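Local atomic coordinates of insecticidal protein (Brevibacillus laterosporus, PDB entry 7ML9), a protein that is active against the western corn rootworm, probably by forming beta-barrel pores in membranes like other toxins of the epsilon-toxin and Mtx2 family. Residues D122-E136 against T182-V196. Numbering follows the deposited sequence. Where two conformers were deposited one is given.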
loop_
_atom_site.group_PDB
_atom_site.type_symbol
_atom_site.label_atom_id
_atom_site.label_comp_id
_atom_site.label_asym_id
_atom_site.label_seq_id
_atom_site.Cartn_x
_atom_site.Cartn_y
_atom_site.Cartn_z
ATOM N N ASP A 122 25.462 -48.450 -10.899
ATOM C CA ASP A 122 24.816 -47.260 -10.356
ATOM C C ASP A 122 24.933 -46.116 -11.359
ATOM O O ASP A 122 25.972 -45.937 -11.995
ATOM C CB ASP A 122 25.475 -46.834 -9.046
ATOM C CG ASP A 122 25.298 -47.842 -7.936
ATOM O OD1 ASP A 122 24.562 -48.837 -8.127
ATOM O OD2 ASP A 122 25.901 -47.621 -6.859
ATOM N N GLN A 123 23.869 -45.327 -11.499
ATOM C CA GLN A 123 23.868 -44.240 -12.465
ATOM C C GLN A 123 23.469 -42.928 -11.798
ATOM O O GLN A 123 22.765 -42.901 -10.782
ATOM C CB GLN A 123 22.918 -44.540 -13.659
ATOM C CG GLN A 123 23.238 -45.852 -14.398
ATOM C CD GLN A 123 24.476 -45.746 -15.268
ATOM O OE1 GLN A 123 25.049 -44.673 -15.410
ATOM N NE2 GLN A 123 24.908 -46.874 -15.839
ATOM N N GLU A 124 23.940 -41.835 -12.378
ATOM C CA GLU A 124 23.448 -40.504 -12.038
ATOM C C GLU A 124 22.569 -40.081 -13.207
ATOM O O GLU A 124 23.069 -39.839 -14.311
ATOM C CB GLU A 124 24.594 -39.528 -11.782
ATOM C CG GLU A 124 24.751 -39.184 -10.307
ATOM C CD GLU A 124 26.177 -38.804 -9.942
ATOM O OE1 GLU A 124 26.591 -39.065 -8.788
ATOM O OE2 GLU A 124 26.875 -38.255 -10.822
ATOM N N LEU A 125 21.262 -40.062 -12.969
ATOM C CA LEU A 125 20.247 -39.875 -13.999
ATOM C C LEU A 125 19.605 -38.500 -13.837
ATOM O O LEU A 125 19.240 -38.111 -12.725
ATOM C CB LEU A 125 19.187 -40.977 -13.908
ATOM C CG LEU A 125 19.737 -42.394 -14.121
ATOM C CD1 LEU A 125 18.626 -43.455 -14.029
ATOM C CD2 LEU A 125 20.436 -42.438 -15.454
ATOM N N LEU A 126 19.477 -37.783 -14.948
ATOM C CA LEU A 126 18.874 -36.459 -14.966
ATOM C C LEU A 126 17.358 -36.558 -15.049
ATOM O O LEU A 126 16.816 -37.298 -15.885
ATOM C CB LEU A 126 19.419 -35.656 -16.146
ATOM C CG LEU A 126 20.877 -35.249 -15.967
ATOM C CD1 LEU A 126 21.526 -34.945 -17.305
ATOM C CD2 LEU A 126 20.921 -34.026 -15.039
ATOM N N THR A 127 16.673 -35.811 -14.178
ATOM C CA THR A 127 15.220 -35.740 -14.223
ATOM C C THR A 127 14.772 -34.851 -15.375
ATOM O O THR A 127 15.541 -34.033 -15.888
ATOM C CB THR A 127 14.652 -35.187 -12.912
ATOM O OG1 THR A 127 15.023 -33.806 -12.766
ATOM C CG2 THR A 127 15.143 -35.977 -11.723
ATOM N N PRO A 128 13.527 -34.993 -15.811
ATOM C CA PRO A 128 12.954 -33.996 -16.716
ATOM C C PRO A 128 12.792 -32.672 -15.980
ATOM O O PRO A 128 12.953 -32.580 -14.760
ATOM C CB PRO A 128 11.596 -34.592 -17.107
ATOM C CG PRO A 128 11.656 -36.038 -16.681
ATOM C CD PRO A 128 12.589 -36.088 -15.518
ATOM N N GLU A 129 12.497 -31.628 -16.746
ATOM C CA GLU A 129 12.000 -30.395 -16.153
ATOM C C GLU A 129 10.531 -30.555 -15.803
ATOM O O GLU A 129 9.762 -31.159 -16.554
ATOM C CB GLU A 129 12.186 -29.227 -17.115
ATOM C CG GLU A 129 13.633 -28.884 -17.313
ATOM C CD GLU A 129 13.833 -27.814 -18.352
ATOM O OE1 GLU A 129 12.875 -27.532 -19.106
ATOM O OE2 GLU A 129 14.953 -27.265 -18.422
ATOM N N PHE A 130 10.143 -30.044 -14.647
ATOM C CA PHE A 130 8.736 -29.981 -14.312
ATOM C C PHE A 130 8.269 -28.542 -14.509
ATOM O O PHE A 130 9.082 -27.627 -14.671
ATOM C CB PHE A 130 8.483 -30.477 -12.892
ATOM C CG PHE A 130 8.824 -31.947 -12.692
ATOM C CD1 PHE A 130 10.097 -32.328 -12.306
ATOM C CD2 PHE A 130 7.856 -32.928 -12.879
ATOM C CE1 PHE A 130 10.413 -33.666 -12.113
ATOM C CE2 PHE A 130 8.158 -34.285 -12.692
ATOM C CZ PHE A 130 9.440 -34.645 -12.312
ATOM N N ASN A 131 6.952 -28.357 -14.538
ATOM C CA ASN A 131 6.384 -27.049 -14.840
ATOM C C ASN A 131 5.055 -26.888 -14.121
ATOM O O ASN A 131 4.448 -27.859 -13.656
ATOM C CB ASN A 131 6.186 -26.849 -16.348
ATOM C CG ASN A 131 4.962 -27.588 -16.880
ATOM O OD1 ASN A 131 3.820 -27.120 -16.754
ATOM N ND2 ASN A 131 5.201 -28.748 -17.492
ATOM N N TYR A 132 4.595 -25.641 -14.042
ATOM C CA TYR A 132 3.287 -25.363 -13.471
ATOM C C TYR A 132 2.825 -24.044 -14.065
ATOM O O TYR A 132 3.632 -23.133 -14.241
ATOM C CB TYR A 132 3.316 -25.292 -11.933
ATOM C CG TYR A 132 1.985 -25.591 -11.294
ATOM C CD1 TYR A 132 1.052 -24.581 -11.075
ATOM C CD2 TYR A 132 1.646 -26.887 -10.919
ATOM C CE1 TYR A 132 -0.182 -24.862 -10.507
ATOM C CE2 TYR A 132 0.418 -27.167 -10.349
ATOM C CZ TYR A 132 -0.485 -26.147 -10.141
ATOM O OH TYR A 132 -1.699 -26.430 -9.584
ATOM N N THR A 133 1.548 -23.967 -14.412
ATOM C CA THR A 133 0.969 -22.737 -14.944
ATOM C C THR A 133 0.216 -22.071 -13.805
ATOM O O THR A 133 -0.781 -22.601 -13.307
ATOM C CB THR A 133 0.063 -23.017 -16.138
ATOM O OG1 THR A 133 0.873 -23.539 -17.202
ATOM C CG2 THR A 133 -0.619 -21.712 -16.606
ATOM N N TYR A 134 0.715 -20.924 -13.382
ATOM C CA TYR A 134 0.294 -20.322 -12.129
ATOM C C TYR A 134 -0.180 -18.897 -12.381
ATOM O O TYR A 134 0.403 -18.183 -13.198
ATOM C CB TYR A 134 1.456 -20.321 -11.134
ATOM C CG TYR A 134 1.054 -19.985 -9.723
ATOM C CD1 TYR A 134 0.454 -20.934 -8.908
ATOM C CD2 TYR A 134 1.266 -18.706 -9.205
ATOM C CE1 TYR A 134 0.081 -20.634 -7.601
ATOM C CE2 TYR A 134 0.899 -18.395 -7.909
ATOM C CZ TYR A 134 0.298 -19.357 -7.108
ATOM O OH TYR A 134 -0.070 -19.046 -5.809
ATOM N N THR A 135 -1.219 -18.488 -11.665
ATOM C CA THR A 135 -1.707 -17.111 -11.726
ATOM C C THR A 135 -1.231 -16.365 -10.485
ATOM O O THR A 135 -1.766 -16.560 -9.392
ATOM C CB THR A 135 -3.224 -17.075 -11.837
ATOM O OG1 THR A 135 -3.632 -17.758 -13.029
ATOM C CG2 THR A 135 -3.718 -15.612 -11.876
ATOM N N GLU A 136 -0.213 -15.529 -10.667
ATOM C CA GLU A 136 0.177 -14.555 -9.659
ATOM C C GLU A 136 -0.849 -13.428 -9.624
ATOM O O GLU A 136 -1.369 -12.994 -10.661
ATOM C CB GLU A 136 1.562 -13.985 -9.965
ATOM C CG GLU A 136 2.681 -15.014 -10.080
ATOM C CD GLU A 136 3.965 -14.394 -10.562
ATOM O OE1 GLU A 136 3.937 -13.209 -10.968
ATOM O OE2 GLU A 136 5.008 -15.076 -10.547
ATOM N N THR A 182 -3.290 -9.423 -12.404
ATOM C CA THR A 182 -2.913 -10.833 -12.467
ATOM C C THR A 182 -1.963 -11.070 -13.625
ATOM O O THR A 182 -2.073 -10.436 -14.677
ATOM C CB THR A 182 -4.121 -11.772 -12.619
ATOM O OG1 THR A 182 -4.842 -11.440 -13.811
ATOM C CG2 THR A 182 -5.041 -11.676 -11.420
ATOM N N LYS A 183 -1.019 -11.981 -13.410
ATOM C CA LYS A 183 -0.151 -12.491 -14.458
ATOM C C LYS A 183 -0.222 -14.009 -14.422
ATOM O O LYS A 183 -0.034 -14.613 -13.361
ATOM C CB LYS A 183 1.307 -12.059 -14.288
ATOM C CG LYS A 183 1.567 -10.600 -14.022
ATOM C CD LYS A 183 3.066 -10.368 -13.982
ATOM C CE LYS A 183 3.413 -9.097 -13.227
ATOM N NZ LYS A 183 3.016 -7.892 -13.997
ATOM N N GLN A 184 -0.507 -14.627 -15.563
ATOM C CA GLN A 184 -0.213 -16.043 -15.698
ATOM C C GLN A 184 1.267 -16.186 -15.998
ATOM O O GLN A 184 1.828 -15.437 -16.805
ATOM C CB GLN A 184 -1.053 -16.694 -16.793
ATOM C CG GLN A 184 -2.422 -17.097 -16.309
ATOM C CD GLN A 184 -3.372 -15.922 -16.308
ATOM O OE1 GLN A 184 -3.299 -15.063 -17.182
ATOM N NE2 GLN A 184 -4.254 -15.868 -15.320
ATOM N N VAL A 185 1.917 -17.120 -15.309
ATOM C CA VAL A 185 3.332 -17.360 -15.522
ATOM C C VAL A 185 3.534 -18.863 -15.650
ATOM O O VAL A 185 2.702 -19.669 -15.233
ATOM C CB VAL A 185 4.214 -16.788 -14.384
ATOM C CG1 VAL A 185 4.041 -15.275 -14.263
ATOM C CG2 VAL A 185 3.880 -17.477 -13.052
ATOM N N SER A 186 4.645 -19.225 -16.256
ATOM C CA SER A 186 5.099 -20.606 -16.262
ATOM C C SER A 186 6.282 -20.693 -15.312
ATOM O O SER A 186 7.259 -19.948 -15.464
ATOM C CB SER A 186 5.486 -21.065 -17.669
ATOM O OG SER A 186 5.659 -22.472 -17.704
ATOM N N TYR A 187 6.171 -21.570 -14.318
ATOM C CA TYR A 187 7.276 -21.921 -13.440
ATOM C C TYR A 187 7.909 -23.215 -13.933
ATOM O O TYR A 187 7.199 -24.145 -14.319
ATOM C CB TYR A 187 6.801 -22.110 -12.002
ATOM C CG TYR A 187 6.272 -20.845 -11.347
ATOM C CD1 TYR A 187 6.912 -19.630 -11.518
ATOM C CD2 TYR A 187 5.150 -20.889 -10.534
ATOM C CE1 TYR A 187 6.435 -18.476 -10.897
ATOM C CE2 TYR A 187 4.662 -19.736 -9.909
ATOM C CZ TYR A 187 5.311 -18.544 -10.101
ATOM O OH TYR A 187 4.826 -17.408 -9.477
ATOM N N LYS A 188 9.236 -23.273 -13.908
ATOM C CA LYS A 188 9.965 -24.440 -14.386
ATOM C C LYS A 188 11.030 -24.831 -13.368
ATOM O O LYS A 188 11.692 -23.967 -12.783
ATOM C CB LYS A 188 10.598 -24.148 -15.742
ATOM C CG LYS A 188 11.429 -25.260 -16.328
ATOM C CD LYS A 188 11.790 -24.931 -17.769
ATOM C CE LYS A 188 12.395 -23.544 -17.884
ATOM N NZ LYS A 188 13.749 -23.570 -18.508
ATOM N N SER A 189 11.171 -26.139 -13.131
ATOM C CA SER A 189 12.254 -26.647 -12.299
ATOM C C SER A 189 13.341 -27.188 -13.205
ATOM O O SER A 189 13.039 -28.010 -14.087
ATOM C CB SER A 189 11.760 -27.745 -11.365
ATOM O OG SER A 189 11.464 -28.908 -12.104
ATOM N N PRO A 190 14.589 -26.745 -13.068
ATOM C CA PRO A 190 15.653 -27.304 -13.905
ATOM C C PRO A 190 15.860 -28.786 -13.615
ATOM O O PRO A 190 15.492 -29.309 -12.559
ATOM C CB PRO A 190 16.890 -26.479 -13.522
ATOM C CG PRO A 190 16.340 -25.237 -12.877
ATOM C CD PRO A 190 15.072 -25.659 -12.199
ATOM N N SER A 191 16.418 -29.465 -14.607
ATOM C CA SER A 191 16.751 -30.879 -14.483
ATOM C C SER A 191 17.705 -31.116 -13.312
ATOM O O SER A 191 18.683 -30.387 -13.142
ATOM C CB SER A 191 17.381 -31.351 -15.793
ATOM O OG SER A 191 17.792 -32.705 -15.704
ATOM N N GLN A 192 17.419 -32.138 -12.505
ATOM C CA GLN A 192 18.235 -32.511 -11.357
ATOM C C GLN A 192 18.907 -33.862 -11.598
ATOM O O GLN A 192 18.358 -34.735 -12.278
ATOM C CB GLN A 192 17.399 -32.581 -10.074
ATOM C CG GLN A 192 16.668 -31.280 -9.730
ATOM C CD GLN A 192 17.630 -30.110 -9.574
ATOM O OE1 GLN A 192 17.487 -29.073 -10.230
ATOM N NE2 GLN A 192 18.628 -30.281 -8.712
ATOM N N LYS A 193 20.097 -34.024 -11.022
ATOM C CA LYS A 193 20.892 -35.246 -11.127
ATOM C C LYS A 193 20.613 -36.121 -9.907
ATOM O O LYS A 193 20.820 -35.688 -8.769
ATOM C CB LYS A 193 22.383 -34.910 -11.231
ATOM C CG LYS A 193 23.209 -35.961 -11.972
ATOM C CD LYS A 193 23.768 -35.433 -13.302
ATOM C CE LYS A 193 24.489 -36.528 -14.119
ATOM N NZ LYS A 193 23.983 -36.710 -15.524
ATOM N N ILE A 194 20.132 -37.345 -10.142
ATOM C CA ILE A 194 19.742 -38.279 -9.086
ATOM C C ILE A 194 20.590 -39.544 -9.201
ATOM O O ILE A 194 20.700 -40.123 -10.288
ATOM C CB ILE A 194 18.247 -38.641 -9.172
ATOM C CG1 ILE A 194 17.393 -37.373 -9.272
ATOM C CG2 ILE A 194 17.842 -39.485 -7.983
ATOM C CD1 ILE A 194 17.491 -36.510 -8.062
ATOM N N LYS A 195 21.176 -39.981 -8.083
ATOM C CA LYS A 195 21.884 -41.259 -8.056
ATOM C C LYS A 195 20.865 -42.389 -7.919
ATOM O O LYS A 195 20.120 -42.442 -6.938
ATOM C CB LYS A 195 22.904 -41.302 -6.916
ATOM C CG LYS A 195 23.582 -42.667 -6.743
ATOM C CD LYS A 195 24.980 -42.547 -6.117
ATOM C CE LYS A 195 25.358 -43.798 -5.317
ATOM N NZ LYS A 195 24.256 -44.240 -4.401
ATOM N N VAL A 196 20.806 -43.266 -8.918
ATOM C CA VAL A 196 19.886 -44.403 -8.906
ATOM C C VAL A 196 20.713 -45.685 -8.943
ATOM O O VAL A 196 21.399 -45.951 -9.941
ATOM C CB VAL A 196 18.901 -44.350 -10.082
ATOM C CG1 VAL A 196 17.876 -45.474 -9.958
ATOM C CG2 VAL A 196 18.203 -42.980 -10.141
HETATM O O HOH W 1 22.845 -38.522 -16.771
HETATM O O HOH W 2 13.366 -31.009 -12.330
HETATM O O HOH W 3 17.158 -28.297 -17.190
HETATM O O HOH W 4 3.865 -24.323 -17.621
#
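Tyr187 reaches along the sheet, past its direct neighbour Tyr132, to the side chains of Tyr134 and Glu136. Its CB lies beside the carbonyl of Tyr132. With CG anti to its own carbonyl carbon (chi1 -65°), the ring runs on so that CD2 and CE2 pass Tyr134, CE2 standing 3.5 Å from Tyr134 CB. The two rings meet obliquely, their planes 33° apart. Over one face of the Tyr187 ring, toward its rim, sits Val185 CG2. CZ then nears the carboxylate, and OH at the tip donates to Glu136 OE2 over 2.6 Å, using the anti lone pair of that oxygen. The same OE2 forms a salt bridge with Arg314, and Tyr187 OH also takes the backbone N-H of Gly280, so both oxygens have a second partner.

Strands 130-136 and 182-189 run antiparallel here, part of the long, twisted strand architecture of the aerolysin-like, ETX/MTX2 pore-forming toxins; strand 303-323 flanks 182-189 on its other edge. On the face opposite Tyr187, Gln184 bends at chi2 (82°) and turns NE2 to Thr135 OG1, 3.0 Å away and close to the amide plane.

Between this pairing and that of 123-126 with 193-196, the regular pairing is interrupted around Pro128 and Pro190, and side chains supply several of the bonds. Thr127 OG1 accepts the N-H of Gln192 at 2.9 Å, while Thr127 N to Gln192 O survives as a backbone bond. Ser191 OG donates to Thr127 O, 2.6 Å off and in the carbonyl plane, and Ser189 OG accepts the N-H of Phe130. A water joins Glu129 OE2 to Ser191 N. The other branch of Thr127, CG2, packs on Ile194 CG1 at 3.6 Å; farther along, the side chains of Leu125 and Val196 cross at about a right angle, CD1 against CG2.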